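Long-range contact in protein MJ1225 (Methanocaldococcus jannaschii, PDB 3KH5), which binds adenine nucleotides through its four CBS repeats and is a putative archaeal homologue of the gamma subunit of AMPK: residues Val158-Pro163 / Pro183-Gly188. Sequence-based numbering, arbitrary orientation.
Sequences VIVATP and PVVSEG. With ADP (adenosine-5'-diphosphate), chain E; SO4 (sulfate ion), chain G.
In the third CBS repeat, the loop Val158-Pro163 ahead of helix 167-177 is joined to strand 181-186 by a parallel bridge between Ala161 and Val184, and the same loop binds the adenine of a bound ADP. Two hydrogen bonds define the bridge: Ala161 N to Pro183 O (2.9 Å, 171° at the hydrogen) and Val185 N back to Ala161 O (2.9 Å). Both backbone groups of Ala161, N-H and C=O, thus face the strand, whereas those of Ile159, two residues earlier, serve the base. Ile159 N donates to ADP N1 (2.8 Å) and ADP N6 donates to Ile159 O (3.0 Å), a pairing consistent with recognition of adenine. The Pro183 ring lies beside this pairing, its CD 3.5 Å from Ile159 O, and its CG meets Val158 CG1, which chi1 of -163° sets anti to the backbone N. Farther along, the side chains of Val160 and Val185 cross at about a right angle, CG1 of Val160 lying 3.6 Å from CB of Val185; Ile266 of strand 266-271 also touches Val185. From the bridge residue Val184, CG1 reaches the Thr162-Pro163 peptide, 3.4 Å from Pro163 N, while Thr162 OG1 donates a 3.1 Å hydrogen bond to O1 of a sulfate, probably from the crystallisation liquor.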
# COMPACT_ATOMS: atom_id res chain seq x y z
N VAL A 158 -12.67 7.11 -11.06
CA VAL A 158 -11.73 6.01 -10.83
C VAL A 158 -10.58 6.03 -11.83
O VAL A 158 -10.78 6.12 -13.04
CB VAL A 158 -12.42 4.63 -10.89
CG1 VAL A 158 -11.55 3.55 -10.25
CG2 VAL A 158 -13.78 4.67 -10.21
N ILE A 159 -9.36 5.97 -11.29
CA ILE A 159 -8.16 5.73 -12.08
C ILE A 159 -7.95 4.22 -12.21
O ILE A 159 -8.05 3.47 -11.23
CB ILE A 159 -6.93 6.40 -11.44
CG1 ILE A 159 -7.15 7.92 -11.28
CG2 ILE A 159 -5.66 6.08 -12.23
CD1 ILE A 159 -7.00 8.75 -12.58
N VAL A 160 -7.64 3.80 -13.42
CA VAL A 160 -7.87 2.44 -13.85
C VAL A 160 -6.67 1.94 -14.68
O VAL A 160 -5.94 2.75 -15.26
CB VAL A 160 -9.24 2.44 -14.61
CG1 VAL A 160 -9.23 1.59 -15.95
CG2 VAL A 160 -10.39 2.05 -13.69
N ALA A 161 -6.46 0.63 -14.71
CA ALA A 161 -5.48 0.02 -15.61
C ALA A 161 -6.23 -0.82 -16.64
O ALA A 161 -7.44 -1.02 -16.50
CB ALA A 161 -4.49 -0.83 -14.83
N THR A 162 -5.55 -1.29 -17.69
CA THR A 162 -6.17 -2.23 -18.63
C THR A 162 -5.36 -3.53 -18.73
O THR A 162 -4.18 -3.55 -18.37
CB THR A 162 -6.41 -1.62 -20.04
OG1 THR A 162 -5.16 -1.32 -20.67
CG2 THR A 162 -7.27 -0.36 -19.96
N PRO A 163 -6.00 -4.63 -19.20
CA PRO A 163 -5.33 -5.94 -19.24
C PRO A 163 -4.02 -5.95 -20.04
O PRO A 163 -3.11 -6.74 -19.75
CB PRO A 163 -6.37 -6.86 -19.90
CG PRO A 163 -7.68 -6.16 -19.73
CD PRO A 163 -7.38 -4.69 -19.72
N PRO A 183 -8.32 -0.83 -10.29
CA PRO A 183 -9.19 -1.77 -10.99
C PRO A 183 -8.70 -1.95 -12.43
O PRO A 183 -8.22 -0.98 -13.04
CB PRO A 183 -10.55 -1.08 -10.97
CG PRO A 183 -10.48 -0.08 -9.87
CD PRO A 183 -9.05 0.37 -9.84
N VAL A 184 -8.78 -3.17 -12.96
CA VAL A 184 -8.43 -3.41 -14.35
C VAL A 184 -9.74 -3.47 -15.13
O VAL A 184 -10.65 -4.23 -14.78
CB VAL A 184 -7.56 -4.68 -14.55
CG1 VAL A 184 -7.03 -4.75 -15.97
CG2 VAL A 184 -6.40 -4.70 -13.55
N VAL A 185 -9.85 -2.64 -16.16
CA VAL A 185 -11.10 -2.44 -16.89
C VAL A 185 -10.86 -2.66 -18.37
O VAL A 185 -9.84 -2.23 -18.92
CB VAL A 185 -11.65 -1.01 -16.62
CG1 VAL A 185 -12.85 -0.70 -17.52
CG2 VAL A 185 -12.04 -0.84 -15.16
N SER A 186 -11.80 -3.35 -19.02
CA SER A 186 -11.72 -3.62 -20.46
C SER A 186 -13.10 -3.40 -21.06
O SER A 186 -14.07 -4.05 -20.64
CB SER A 186 -11.27 -5.07 -20.69
OG SER A 186 -11.06 -5.33 -22.07
N GLU A 187 -13.20 -2.49 -22.03
CA GLU A 187 -14.49 -2.13 -22.65
C GLU A 187 -15.52 -1.75 -21.57
O GLU A 187 -16.64 -2.27 -21.55
CB GLU A 187 -15.03 -3.30 -23.51
CG GLU A 187 -14.58 -3.30 -24.98
CD GLU A 187 -15.75 -3.15 -25.95
OE1 GLU A 187 -16.48 -4.14 -26.18
OE2 GLU A 187 -15.93 -2.03 -26.48
N GLY A 188 -15.11 -0.86 -20.66
CA GLY A 188 -15.99 -0.40 -19.56
C GLY A 188 -16.32 -1.38 -18.43
O GLY A 188 -16.98 -1.00 -17.46
PB ADP E . -5.28 2.96 -1.97
O1B ADP E . -5.40 1.88 -0.96
O2B ADP E . -5.56 2.42 -3.50
O3B ADP E . -3.81 3.64 -2.03
PA ADP E . -6.35 5.20 -0.52
O1A ADP E . -7.01 4.79 0.74
O2A ADP E . -4.83 5.71 -0.34
O3A ADP E . -6.37 4.09 -1.69
O5' ADP E . -7.21 6.31 -1.28
C5' ADP E . -7.38 7.66 -0.82
C4' ADP E . -8.59 8.24 -1.61
O4' ADP E . -8.33 8.01 -3.03
C3' ADP E . -9.91 7.52 -1.27
O3' ADP E . -10.99 8.46 -1.33
C2' ADP E . -10.05 6.47 -2.38
O2' ADP E . -11.43 6.18 -2.65
C1' ADP E . -9.38 7.15 -3.58
N9 ADP E . -8.82 6.13 -4.53
C8 ADP E . -8.14 5.02 -4.22
N7 ADP E . -7.82 4.35 -5.33
C5 ADP E . -8.29 5.03 -6.36
C6 ADP E . -8.27 4.84 -7.74
N6 ADP E . -7.67 3.77 -8.27
N1 ADP E . -8.86 5.75 -8.53
C2 ADP E . -9.46 6.82 -8.01
N3 ADP E . -9.50 7.03 -6.70
C4 ADP E . -8.93 6.16 -5.85
S SO4 G . -6.11 -3.86 -23.54
O1 SO4 G . -6.18 -2.41 -23.36
O2 SO4 G . -5.35 -4.17 -24.75
O3 SO4 G . -5.45 -4.47 -22.40
O4 SO4 G . -7.46 -4.42 -23.65